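PDB 1UF3: TT1561 protein from Thermus thermophilus, which is of unknown biochemical function but binds calcium ions and, as a member of the calcineurin-like metallophosphoesterase superfamily, is probably a phosphoesterase. Local coordinates for residues P181-V186 with A198-V203; T11-G16 with D206-E211; D34-I39 with A62-A67; D51-F56 with L81-N86. One frame throughout, in Å; residues are numbered along the deposited sequence.

Contact 1. Residues P181-V186 with A198-V203; sequences PLLVLV and ASWVVV
Strands 183-186 and 199-203 run side by side in the same direction, their axes inclined by 21°, with Leu183 facing Trp200, Val184 facing Val201 and Leu185 facing Val202. The backbone evidence is a parallel ladder in which Val184 and Val202 alternate as donors and acceptors. Val202 N reaches Val184 O at 2.8 Å in an almost straight bond (177° at the hydrogen), and Val184 N and Val186 N bind Trp200 O and Val202 O. At the start of the ladder the bond is longer and its donor stands out of the carbonyl plane: Trp200 N meets Leu182 O at 3.2 Å. A water also donates to Leu182 O and to Ala198 O, bridging the two segments there.

One side chain joins the polar pattern. Ser199 OG, turned beside its own backbone N (chi1 -50°), donates to Pro181 O at 2.8 Å, in the carbonyl plane and on a lone pair. An alanine here would remove that donor and would probably leave the start of the pairing less firmly fixed, with Pro181 O short of its hydroxyl partner.

Apolar contacts divide between the two faces. On one, Leu183 CD1 touches Val202 CG2 at 3.7 Å, and Val202 CG2 sits over the centre of the Trp200 ring; Leu185 CD2 lies alongside Val202 CB at 3.7 Å. On the other, Val184 CB meets Val201 CG2 at 4.0 Å.

Strand 151-155 flanks strand 183-186, and strand 192-196 pairs antiparallel with strand 199-203. Leu215 of strand 211-216, in the other sheet, packs on Leu183, Leu185, Trp200 and Val202, so their shared face belongs to the core between the sheets.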
loop_
_atom_site.group_PDB
_atom_site.type_symbol
_atom_site.label_atom_id
_atom_site.label_comp_id
_atom_site.label_asym_id
_atom_site.label_seq_id
_atom_site.Cartn_x
_atom_site.Cartn_y
_atom_site.Cartn_z
ATOM N N PRO A 181 -5.810 -19.085 26.985
ATOM C CA PRO A 181 -5.548 -18.518 25.664
ATOM C C PRO A 181 -6.678 -17.636 25.235
ATOM O O PRO A 181 -7.818 -17.800 25.679
ATOM C CB PRO A 181 -5.431 -19.746 24.763
ATOM C CG PRO A 181 -6.317 -20.783 25.487
ATOM C CD PRO A 181 -5.926 -20.560 26.928
ATOM N N LEU A 182 -6.353 -16.708 24.353
ATOM C CA LEU A 182 -7.300 -15.790 23.798
ATOM C C LEU A 182 -8.222 -16.489 22.807
ATOM O O LEU A 182 -9.426 -16.231 22.783
ATOM C CB LEU A 182 -6.560 -14.681 23.084
ATOM C CG LEU A 182 -7.464 -13.695 22.376
ATOM C CD1 LEU A 182 -8.139 -12.856 23.437
ATOM C CD2 LEU A 182 -6.640 -12.801 21.433
ATOM N N LEU A 183 -7.643 -17.334 21.958
ATOM C CA LEU A 183 -8.406 -18.083 20.962
ATOM C C LEU A 183 -7.929 -19.528 20.960
ATOM O O LEU A 183 -6.750 -19.811 21.167
ATOM C CB LEU A 183 -8.245 -17.478 19.562
ATOM C CG LEU A 183 -8.545 -18.389 18.355
ATOM C CD1 LEU A 183 -10.064 -18.699 18.270
ATOM C CD2 LEU A 183 -8.068 -17.723 17.079
ATOM N N VAL A 184 -8.872 -20.444 20.775
ATOM C CA VAL A 184 -8.573 -21.866 20.711
ATOM C C VAL A 184 -9.333 -22.357 19.483
ATOM O O VAL A 184 -10.560 -22.169 19.375
ATOM C CB VAL A 184 -9.096 -22.637 21.955
ATOM C CG1 VAL A 184 -8.754 -24.148 21.833
ATOM C CG2 VAL A 184 -8.476 -22.079 23.216
ATOM N N LEU A 185 -8.612 -22.933 18.534
ATOM C CA LEU A 185 -9.254 -23.468 17.335
ATOM C C LEU A 185 -9.233 -25.004 17.429
ATOM O O LEU A 185 -8.201 -25.599 17.763
ATOM C CB LEU A 185 -8.504 -23.009 16.074
ATOM C CG LEU A 185 -8.855 -21.619 15.522
ATOM C CD1 LEU A 185 -7.847 -21.202 14.456
ATOM C CD2 LEU A 185 -10.253 -21.653 14.911
ATOM N N VAL A 186 -10.360 -25.655 17.160
ATOM C CA VAL A 186 -10.380 -27.127 17.222
ATOM C C VAL A 186 -11.060 -27.717 15.990
ATOM O O VAL A 186 -11.811 -27.048 15.288
ATOM C CB VAL A 186 -11.109 -27.657 18.513
ATOM C CG1 VAL A 186 -10.352 -27.241 19.763
ATOM C CG2 VAL A 186 -12.555 -27.147 18.550
ATOM N N ALA A 198 -12.337 -17.129 29.944
ATOM C CA ALA A 198 -11.995 -15.963 29.140
ATOM C C ALA A 198 -11.497 -16.356 27.742
ATOM O O ALA A 198 -11.119 -15.486 26.953
ATOM C CB ALA A 198 -10.936 -15.138 29.858
ATOM N N SER A 199 -11.519 -17.657 27.432
ATOM C CA SER A 199 -11.043 -18.161 26.131
ATOM C C SER A 199 -12.141 -18.351 25.095
ATOM O O SER A 199 -13.172 -18.940 25.389
ATOM C CB SER A 199 -10.337 -19.512 26.289
ATOM O OG SER A 199 -9.358 -19.518 27.314
ATOM N N TRP A 200 -11.908 -17.857 23.882
ATOM C CA TRP A 200 -12.844 -17.993 22.776
ATOM C C TRP A 200 -12.501 -19.307 22.052
ATOM O O TRP A 200 -11.421 -19.448 21.471
ATOM C CB TRP A 200 -12.698 -16.810 21.821
ATOM C CG TRP A 200 -13.664 -16.782 20.652
ATOM C CD1 TRP A 200 -14.974 -17.184 20.656
ATOM C CD2 TRP A 200 -13.427 -16.223 19.346
ATOM N NE1 TRP A 200 -15.562 -16.905 19.454
ATOM C CE2 TRP A 200 -14.640 -16.314 18.628
ATOM C CE3 TRP A 200 -12.312 -15.647 18.721
ATOM C CZ2 TRP A 200 -14.773 -15.854 17.323
ATOM C CZ3 TRP A 200 -12.446 -15.175 17.400
ATOM C CH2 TRP A 200 -13.664 -15.283 16.722
ATOM N N VAL A 201 -13.401 -20.281 22.115
ATOM C CA VAL A 201 -13.170 -21.567 21.459
ATOM C C VAL A 201 -13.993 -21.631 20.190
ATOM O O VAL A 201 -15.227 -21.504 20.209
ATOM C CB VAL A 201 -13.540 -22.740 22.360
ATOM C CG1 VAL A 201 -13.271 -24.063 21.633
ATOM C CG2 VAL A 201 -12.756 -22.663 23.638
ATOM N N VAL A 202 -13.290 -21.829 19.084
ATOM C CA VAL A 202 -13.896 -21.867 17.769
ATOM C C VAL A 202 -13.721 -23.189 17.028
ATOM O O VAL A 202 -12.632 -23.775 17.005
ATOM C CB VAL A 202 -13.306 -20.744 16.856
ATOM C CG1 VAL A 202 -13.885 -20.860 15.432
ATOM C CG2 VAL A 202 -13.593 -19.343 17.470
ATOM N N VAL A 203 -14.824 -23.648 16.445
ATOM C CA VAL A 203 -14.855 -24.845 15.614
ATOM C C VAL A 203 -15.041 -24.133 14.286
ATOM O O VAL A 203 -16.130 -23.660 13.959
ATOM C CB VAL A 203 -16.077 -25.745 15.974
ATOM C CG1 VAL A 203 -16.262 -26.820 14.938
ATOM C CG2 VAL A 203 -15.857 -26.376 17.346
HETATM O O HOH W 1 -10.636 -14.729 24.526
#

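Contact 2. Residues T11-G16 with D206-E211; sequences TSNPMG and DLSEGE
Thr11 OG1 donates to Glu211 O at 2.8 Å, arriving close to the direction in which the carbonyl points; the hydroxyl is placed there by a chi1 of -170°, which sets it opposite its own backbone N. The second firm bond is backbone to backbone, Leu207 N to Ser12 O at 2.9 Å, part of a single bridge between Ser12 and Asp206. Farther along, Asn13 ND2 makes a weak bond to Asp206 OD2 (3.4 Å). The two side chains lie alongside each other with amide and carboxylate planes 83° apart, while Asn13 OD1 takes its hydrogen bond from Asn41 N.

Asn13-Pro14-Met15, just after strand 7-12, occupies the place of the usual Asp-x-His motif of metallophosphoesterases, so this protein probably lacks those metal ligands. The facing loop is a 3-10 turn closed by Asp206 O, which accepts Glu209 N and Glu211 N from opposite faces of its plane. Glu211 OE1 is shared between Asp206 N and Gly190 N.

Packing gathers round Leu207. Its CB lies 3.3 Å from Thr11 OG1, and its CD1 reaches Pro14 CB at 4.0 Å; Ala20 and Phe24 of helix 18-25 also touch the leucine. Ser208 CB rests 3.5 Å from Asn13 O.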
loop_
_atom_site.group_PDB
_atom_site.type_symbol
_atom_site.label_atom_id
_atom_site.label_comp_id
_atom_site.label_asym_id
_atom_site.label_seq_id
_atom_site.Cartn_x
_atom_site.Cartn_y
_atom_site.Cartn_z
ATOM N N THR A 11 -10.184 -23.445 9.179
ATOM C CA THR A 11 -10.910 -24.649 8.797
ATOM C C THR A 11 -10.154 -25.827 9.376
ATOM O O THR A 11 -9.021 -25.674 9.885
ATOM C CB THR A 11 -10.985 -24.812 7.262
ATOM O OG1 THR A 11 -11.905 -25.859 6.945
ATOM C CG2 THR A 11 -9.616 -25.195 6.690
ATOM N N SER A 12 -10.769 -27.006 9.297
ATOM C CA SER A 12 -10.153 -28.222 9.821
ATOM C C SER A 12 -10.428 -29.449 8.955
ATOM O O SER A 12 -11.209 -29.413 8.019
ATOM C CB SER A 12 -10.689 -28.516 11.220
ATOM O OG SER A 12 -12.081 -28.815 11.130
ATOM N N ASN A 13 -9.750 -30.531 9.289
ATOM C CA ASN A 13 -9.938 -31.811 8.630
ATOM C C ASN A 13 -10.203 -31.827 7.127
ATOM O O ASN A 13 -11.199 -32.381 6.692
ATOM C CB ASN A 13 -11.081 -32.539 9.348
ATOM C CG ASN A 13 -11.092 -34.020 9.067
ATOM O OD1 ASN A 13 -10.170 -34.743 9.457
ATOM N ND2 ASN A 13 -12.139 -34.484 8.383
ATOM N N PRO A 14 -9.326 -31.218 6.311
ATOM C CA PRO A 14 -9.555 -31.233 4.858
ATOM C C PRO A 14 -9.485 -32.656 4.236
ATOM O O PRO A 14 -9.998 -32.892 3.141
ATOM C CB PRO A 14 -8.457 -30.307 4.323
ATOM C CG PRO A 14 -7.351 -30.445 5.361
ATOM C CD PRO A 14 -8.142 -30.409 6.652
HETATM N N MSE A 15 -8.843 -33.581 4.941
HETATM C CA MSE A 15 -8.700 -34.970 4.508
HETATM C C MSE A 15 -8.252 -35.192 3.055
HETATM O O MSE A 15 -8.867 -35.973 2.314
HETATM C CB MSE A 15 -10.014 -35.741 4.762
HETATM C CG MSE A 15 -10.276 -36.138 6.217
HETATM SE SE MSE A 15 -9.208 -37.584 6.871
HETATM C CE MSE A 15 -10.169 -39.031 5.976
ATOM N N GLY A 16 -7.185 -34.508 2.646
ATOM C CA GLY A 16 -6.660 -34.684 1.301
ATOM C C GLY A 16 -7.433 -34.082 0.148
ATOM O O GLY A 16 -7.046 -34.260 -1.011
ATOM N N ASP A 206 -15.449 -28.008 8.856
ATOM C CA ASP A 206 -14.771 -29.156 8.276
ATOM C C ASP A 206 -14.651 -28.909 6.763
ATOM O O ASP A 206 -15.673 -28.869 6.055
ATOM C CB ASP A 206 -15.607 -30.417 8.565
ATOM C CG ASP A 206 -14.891 -31.676 8.194
ATOM O OD1 ASP A 206 -14.348 -31.707 7.085
ATOM O OD2 ASP A 206 -14.868 -32.622 9.004
ATOM N N LEU A 207 -13.422 -28.728 6.262
ATOM C CA LEU A 207 -13.220 -28.450 4.833
ATOM C C LEU A 207 -13.627 -29.635 3.945
ATOM O O LEU A 207 -13.958 -29.453 2.769
ATOM C CB LEU A 207 -11.755 -28.082 4.534
ATOM C CG LEU A 207 -11.452 -26.843 3.674
ATOM C CD1 LEU A 207 -10.245 -27.110 2.802
ATOM C CD2 LEU A 207 -12.610 -26.457 2.826
ATOM N N SER A 208 -13.573 -30.841 4.496
ATOM C CA SER A 208 -13.988 -32.027 3.744
ATOM C C SER A 208 -15.483 -31.881 3.450
ATOM O O SER A 208 -16.000 -32.491 2.522
ATOM C CB SER A 208 -13.745 -33.312 4.550
ATOM O OG SER A 208 -14.731 -33.483 5.555
ATOM N N GLU A 209 -16.166 -31.063 4.248
ATOM C CA GLU A 209 -17.591 -30.818 4.058
ATOM C C GLU A 209 -17.731 -29.452 3.412
ATOM O O GLU A 209 -18.841 -28.923 3.291
ATOM C CB GLU A 209 -18.330 -30.823 5.397
ATOM C CG GLU A 209 -18.110 -32.065 6.254
ATOM C CD GLU A 209 -18.688 -33.341 5.640
ATOM O OE1 GLU A 209 -18.534 -34.413 6.258
ATOM O OE2 GLU A 209 -19.287 -33.274 4.547
ATOM N N GLY A 210 -16.586 -28.891 3.008
ATOM C CA GLY A 210 -16.541 -27.589 2.369
ATOM C C GLY A 210 -16.619 -26.375 3.291
ATOM O O GLY A 210 -16.571 -25.243 2.822
ATOM N N GLU A 211 -16.718 -26.594 4.595
ATOM C CA GLU A 211 -16.868 -25.477 5.537
ATOM C C GLU A 211 -15.602 -24.748 6.014
ATOM O O GLU A 211 -14.532 -25.343 6.170
ATOM C CB GLU A 211 -17.605 -25.942 6.795
ATOM C CG GLU A 211 -18.731 -26.934 6.565
ATOM C CD GLU A 211 -19.242 -27.514 7.870
ATOM O OE1 GLU A 211 -18.405 -27.870 8.730
ATOM O OE2 GLU A 211 -20.481 -27.619 8.036
#

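Contact 3. Residues D34-I39 with A62-A67; sequences DAIALI and AHLPTA. With CA (calcium ion), chain S.
Ala67 O is approached twice from the neighbouring strand: Leu38 N gives it a hydrogen bond at 2.8 Å, and Ala37 CA brings a C-H contact at 3.3 Å. The same doubling recurs at Ile36 O, which accepts Ala67 N at 2.9 Å with Thr66 CA close by, and at Pro65 O, which accepts Ile36 N. This register is that of parallel strands, Ile36 opposite Thr66 and Ala37 opposite Ala67, the two strands of a beta-alpha-beta unit connected through helix 49-59.

The Ile36 and Thr66 side chains run alongside one another on one face of the sheet. With CG1 beside its backbone N (chi1 -72°), Ile36 extends CD1 to Ala62 CB at 3.7 Å, and its CG2 touches Thr66 CG2 at 3.8 Å. The Thr66 hydroxyl turns back instead to Leu64 O, at 2.7 Å, which ties the bend before the strand. Trp104, from strand 101-104 of the other sheet, packs against Ala35, Pro65 and Ala67.

At the strand's entrance Asp34 OD1 binds calcium at 2.2 Å, alongside three waters, Gly32 O and Met1 N of a neighbouring subunit. Its other oxygen, OD2, accepts from Tyr7 N and Arg6 N, which helps fix the carboxylate. The hydrogen-bonded, largely apolar strand pairing thus ends in a metal site shared between subunits, and calcium probably offsets the carboxylate's charge there.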
loop_
_atom_site.group_PDB
_atom_site.type_symbol
_atom_site.label_atom_id
_atom_site.label_comp_id
_atom_site.label_asym_id
_atom_site.label_seq_id
_atom_site.Cartn_x
_atom_site.Cartn_y
_atom_site.Cartn_z
ATOM N N ASP A 34 -5.774 -11.992 7.347
ATOM C CA ASP A 34 -4.401 -11.630 7.702
ATOM C C ASP A 34 -3.568 -12.846 7.982
ATOM O O ASP A 34 -2.331 -12.800 7.926
ATOM C CB ASP A 34 -4.389 -10.720 8.918
ATOM C CG ASP A 34 -5.295 -9.547 8.738
ATOM O OD1 ASP A 34 -5.160 -8.865 7.692
ATOM O OD2 ASP A 34 -6.161 -9.334 9.617
ATOM N N ALA A 35 -4.255 -13.943 8.290
ATOM C CA ALA A 35 -3.588 -15.191 8.562
ATOM C C ALA A 35 -4.515 -16.384 8.269
ATOM O O ALA A 35 -5.710 -16.204 8.017
ATOM C CB ALA A 35 -3.137 -15.215 9.976
ATOM N N ILE A 36 -3.946 -17.586 8.293
ATOM C CA ILE A 36 -4.697 -18.803 8.051
ATOM C C ILE A 36 -4.316 -19.774 9.153
ATOM O O ILE A 36 -3.143 -19.869 9.535
ATOM C CB ILE A 36 -4.310 -19.466 6.705
ATOM C CG1 ILE A 36 -4.856 -18.659 5.532
ATOM C CG2 ILE A 36 -4.770 -20.915 6.694
ATOM C CD1 ILE A 36 -4.367 -19.111 4.149
ATOM N N ALA A 37 -5.308 -20.470 9.694
ATOM C CA ALA A 37 -5.051 -21.466 10.717
ATOM C C ALA A 37 -5.741 -22.728 10.220
ATOM O O ALA A 37 -6.915 -22.696 9.847
ATOM C CB ALA A 37 -5.616 -21.030 12.054
ATOM N N LEU A 38 -5.016 -23.839 10.190
ATOM C CA LEU A 38 -5.611 -25.068 9.682
ATOM C C LEU A 38 -5.317 -26.276 10.571
ATOM O O LEU A 38 -4.161 -26.579 10.901
ATOM C CB LEU A 38 -5.142 -25.287 8.239
ATOM C CG LEU A 38 -5.777 -26.414 7.422
ATOM C CD1 LEU A 38 -5.523 -26.234 5.900
ATOM C CD2 LEU A 38 -5.217 -27.702 7.947
ATOM N N ILE A 39 -6.399 -26.941 10.973
ATOM C CA ILE A 39 -6.356 -28.101 11.850
ATOM C C ILE A 39 -6.518 -29.383 11.034
ATOM O O ILE A 39 -7.352 -29.426 10.142
ATOM C CB ILE A 39 -7.518 -28.045 12.888
ATOM C CG1 ILE A 39 -7.521 -26.701 13.637
ATOM C CG2 ILE A 39 -7.352 -29.156 13.895
ATOM C CD1 ILE A 39 -6.334 -26.520 14.583
ATOM N N ALA A 62 -0.947 -18.965 -0.713
ATOM C CA ALA A 62 -1.567 -17.904 0.077
ATOM C C ALA A 62 -0.655 -16.701 0.342
ATOM O O ALA A 62 -1.110 -15.559 0.293
ATOM C CB ALA A 62 -2.026 -18.467 1.405
ATOM N N HIS A 63 0.617 -16.963 0.630
ATOM C CA HIS A 63 1.564 -15.893 0.968
ATOM C C HIS A 63 1.040 -15.116 2.176
ATOM O O HIS A 63 0.970 -13.890 2.134
ATOM C CB HIS A 63 1.758 -14.909 -0.192
ATOM C CG HIS A 63 2.670 -15.415 -1.263
ATOM N ND1 HIS A 63 2.219 -16.140 -2.345
ATOM C CD2 HIS A 63 4.015 -15.341 -1.392
ATOM C CE1 HIS A 63 3.247 -16.493 -3.094
ATOM N NE2 HIS A 63 4.348 -16.021 -2.538
ATOM N N LEU A 64 0.659 -15.838 3.230
ATOM C CA LEU A 64 0.139 -15.246 4.466
ATOM C C LEU A 64 0.600 -16.059 5.669
ATOM O O LEU A 64 0.833 -17.264 5.562
ATOM C CB LEU A 64 -1.412 -15.251 4.495
ATOM C CG LEU A 64 -2.315 -14.352 3.632
ATOM C CD1 LEU A 64 -3.766 -14.797 3.806
ATOM C CD2 LEU A 64 -2.158 -12.859 4.023
ATOM N N PRO A 65 0.740 -15.407 6.838
ATOM C CA PRO A 65 1.156 -16.182 8.006
ATOM C C PRO A 65 0.181 -17.359 8.060
ATOM O O PRO A 65 -1.017 -17.164 7.848
ATOM C CB PRO A 65 0.943 -15.206 9.157
ATOM C CG PRO A 65 1.314 -13.895 8.522
ATOM C CD PRO A 65 0.617 -13.973 7.164
ATOM N N THR A 66 0.683 -18.559 8.338
ATOM C CA THR A 66 -0.167 -19.751 8.368
ATOM C C THR A 66 0.300 -20.732 9.429
ATOM O O THR A 66 1.487 -21.020 9.551
ATOM C CB THR A 66 -0.167 -20.445 6.981
ATOM O OG1 THR A 66 -0.626 -19.516 5.998
ATOM C CG2 THR A 66 -1.087 -21.672 6.957
ATOM N N ALA A 67 -0.636 -21.243 10.219
ATOM C CA ALA A 67 -0.266 -22.196 11.246
ATOM C C ALA A 67 -1.148 -23.412 11.121
ATOM O O ALA A 67 -2.327 -23.307 10.788
ATOM C CB ALA A 67 -0.425 -21.579 12.651
HETATM CA CA CA S . -6.058 -7.775 6.036
HETATM O O HOH W 2 -4.372 -5.989 6.371
HETATM O O HOH W 3 -6.010 -6.923 3.820
HETATM O O HOH W 4 -4.448 -9.152 4.595
#

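Contact 4. Residues D51-F56 with L81-N86; sequences DYAAFF and LREAAN
Phe56 brings one side of its ring, CD1 and CE1, to the Glu83-Ala84 backbone of segment 81-86. With CG beside the backbone N (chi1 -72°), the ring carries CD1 to 3.5 Å from Glu83 O and CE1 to 3.5 Å from Ala84 N, both approached obliquely. Glu83 CB lies in the plane of the ring at its edge, and Ala84 CB stands 4.0 Å from CE1. Glu83 approaches the partner helix differently. Its chain bends at chi2 (-58°), so that CB and CG lie against Tyr52 CB, each at 3.7 Å, while the carboxylate swings over Ala53, placing OE2 3.3 Å from Ala53 CB. The same OE2 receives a weak hydrogen bond from Asn86 ND2, and no hydrogen bond joins the two segments.

The segments belong to helices 49-59 and 77-90, which make successive crossovers between the parallel strands 35-39, 66-69 and 94-96. Their axes approach to 9.0 Å at a crossing angle of -36°, close enough for Tyr52 CB to meet Glu83 CB, and for Ala53 and Ala84 each to pack against a side chain of the other helix. With a serine in place of Phe56, the ring's contacts with Glu83 and Ala84 would go, and a gap would probably open between the helices.

Tyr52 touches only through its CB; its ring leads away, and OH binds Asp74 OD1. Its side chain lies about 5 Å from a bound calcium. On the sheet side, Phe56 meets the ring of Tyr68 in strand 66-69, and Val87 of helix 77-90 also touches Phe56. Arg82 makes a cation-pi contact with Trp134 of a neighbouring subunit.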
loop_
_atom_site.group_PDB
_atom_site.type_symbol
_atom_site.label_atom_id
_atom_site.label_comp_id
_atom_site.label_asym_id
_atom_site.label_seq_id
_atom_site.Cartn_x
_atom_site.Cartn_y
_atom_site.Cartn_z
ATOM N N ASP A 51 2.051 -36.751 -1.085
ATOM C CA ASP A 51 0.721 -36.159 -0.970
ATOM C C ASP A 51 0.802 -34.885 -0.116
ATOM O O ASP A 51 0.192 -33.866 -0.430
ATOM C CB ASP A 51 -0.241 -37.166 -0.317
ATOM C CG ASP A 51 -0.316 -38.486 -1.079
ATOM O OD1 ASP A 51 -0.657 -38.432 -2.268
ATOM O OD2 ASP A 51 -0.044 -39.557 -0.488
ATOM N N TYR A 52 1.553 -34.957 0.971
ATOM C CA TYR A 52 1.705 -33.799 1.843
ATOM C C TYR A 52 2.397 -32.690 1.058
ATOM O O TYR A 52 2.059 -31.512 1.189
ATOM C CB TYR A 52 2.506 -34.187 3.089
ATOM C CG TYR A 52 1.668 -34.946 4.104
ATOM C CD1 TYR A 52 1.739 -36.335 4.207
ATOM C CD2 TYR A 52 0.781 -34.271 4.946
ATOM C CE1 TYR A 52 0.956 -37.028 5.118
ATOM C CE2 TYR A 52 -0.008 -34.955 5.866
ATOM C CZ TYR A 52 0.079 -36.329 5.950
ATOM O OH TYR A 52 -0.715 -37.011 6.852
ATOM N N ALA A 53 3.338 -33.069 0.197
ATOM C CA ALA A 53 4.036 -32.076 -0.599
ATOM C C ALA A 53 3.073 -31.329 -1.513
ATOM O O ALA A 53 3.178 -30.108 -1.661
ATOM C CB ALA A 53 5.147 -32.733 -1.404
ATOM N N ALA A 54 2.117 -32.036 -2.121
ATOM C CA ALA A 54 1.165 -31.366 -3.008
ATOM C C ALA A 54 0.254 -30.429 -2.201
ATOM O O ALA A 54 -0.071 -29.330 -2.643
ATOM C CB ALA A 54 0.327 -32.405 -3.772
ATOM N N PHE A 55 -0.156 -30.903 -1.023
ATOM C CA PHE A 55 -1.006 -30.153 -0.086
ATOM C C PHE A 55 -0.303 -28.809 0.281
ATOM O O PHE A 55 -0.862 -27.738 0.126
ATOM C CB PHE A 55 -1.206 -30.998 1.180
ATOM C CG PHE A 55 -2.124 -30.379 2.190
ATOM C CD1 PHE A 55 -3.486 -30.685 2.190
ATOM C CD2 PHE A 55 -1.630 -29.491 3.153
ATOM C CE1 PHE A 55 -4.355 -30.117 3.141
ATOM C CE2 PHE A 55 -2.483 -28.917 4.103
ATOM C CZ PHE A 55 -3.850 -29.231 4.098
ATOM N N PHE A 56 0.931 -28.896 0.763
ATOM C CA PHE A 56 1.705 -27.708 1.135
ATOM C C PHE A 56 2.016 -26.763 -0.025
ATOM O O PHE A 56 2.059 -25.538 0.143
ATOM C CB PHE A 56 2.976 -28.156 1.836
ATOM C CG PHE A 56 2.728 -28.686 3.212
ATOM C CD1 PHE A 56 3.373 -29.816 3.665
ATOM C CD2 PHE A 56 1.835 -28.032 4.068
ATOM C CE1 PHE A 56 3.146 -30.305 4.947
ATOM C CE2 PHE A 56 1.606 -28.516 5.352
ATOM C CZ PHE A 56 2.263 -29.656 5.789
ATOM N N LEU A 81 5.813 -34.173 9.129
ATOM C CA LEU A 81 6.900 -33.310 9.598
ATOM C C LEU A 81 7.960 -32.955 8.541
ATOM O O LEU A 81 8.399 -31.798 8.453
ATOM C CB LEU A 81 7.593 -33.932 10.813
ATOM C CG LEU A 81 8.398 -32.928 11.665
ATOM C CD1 LEU A 81 7.404 -31.968 12.358
ATOM C CD2 LEU A 81 9.245 -33.636 12.721
ATOM N N ARG A 82 8.374 -33.926 7.733
ATOM C CA ARG A 82 9.389 -33.639 6.729
ATOM C C ARG A 82 8.930 -32.697 5.653
ATOM O O ARG A 82 9.682 -31.802 5.229
ATOM C CB ARG A 82 9.902 -34.908 6.056
ATOM C CG ARG A 82 11.131 -34.615 5.172
ATOM C CD ARG A 82 12.085 -35.793 5.123
ATOM N NE ARG A 82 13.388 -35.388 4.598
ATOM C CZ ARG A 82 14.364 -36.229 4.272
ATOM N NH1 ARG A 82 14.200 -37.540 4.411
ATOM N NH2 ARG A 82 15.513 -35.757 3.817
ATOM N N GLU A 83 7.701 -32.910 5.189
ATOM C CA GLU A 83 7.142 -32.086 4.144
ATOM C C GLU A 83 6.813 -30.678 4.652
ATOM O O GLU A 83 6.820 -29.722 3.873
ATOM C CB GLU A 83 5.902 -32.765 3.541
ATOM C CG GLU A 83 6.232 -34.086 2.830
ATOM C CD GLU A 83 7.245 -33.899 1.705
ATOM O OE1 GLU A 83 8.024 -34.841 1.439
ATOM O OE2 GLU A 83 7.260 -32.818 1.076
ATOM N N ALA A 84 6.492 -30.563 5.936
ATOM C CA ALA A 84 6.208 -29.250 6.530
ATOM C C ALA A 84 7.567 -28.530 6.573
ATOM O O ALA A 84 7.683 -27.370 6.186
ATOM C CB ALA A 84 5.668 -29.408 7.962
ATOM N N ALA A 85 8.583 -29.251 7.031
ATOM C CA ALA A 85 9.926 -28.710 7.120
ATOM C C ALA A 85 10.396 -28.219 5.744
ATOM O O ALA A 85 10.946 -27.120 5.644
ATOM C CB ALA A 85 10.877 -29.764 7.683
ATOM N N ASN A 86 10.155 -29.010 4.690
ATOM C CA ASN A 86 10.538 -28.641 3.315
ATOM C C ASN A 86 9.889 -27.337 2.818
ATOM O O ASN A 86 10.574 -26.434 2.332
ATOM C CB ASN A 86 10.172 -29.759 2.298
ATOM C CG ASN A 86 10.976 -31.043 2.503
ATOM O OD1 ASN A 86 12.050 -31.029 3.103
ATOM N ND2 ASN A 86 10.455 -32.161 1.993
#

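Contacts 1 and 3 are buried parallel strand pairings, one in each of the two sheets, and Leu185 CD1 of contact 1 touches Ala37 CB of contact 3 across the core. Contact 2 is partly buried: it lies at the end of strand 7-12, which pairs with strand 35-39 of contact 3, and relies on hydroxyl, amide and carboxylate groups as well as backbone bonds. Contact 4, farthest from the chain's centre, joins two helices without any hydrogen bond between its segments. Helix 49-59 connects the strands of contact 3, and its Phe55 meets both Leu38 there and Pro14 of contact 2. Contact 3 holds a calcium ligand.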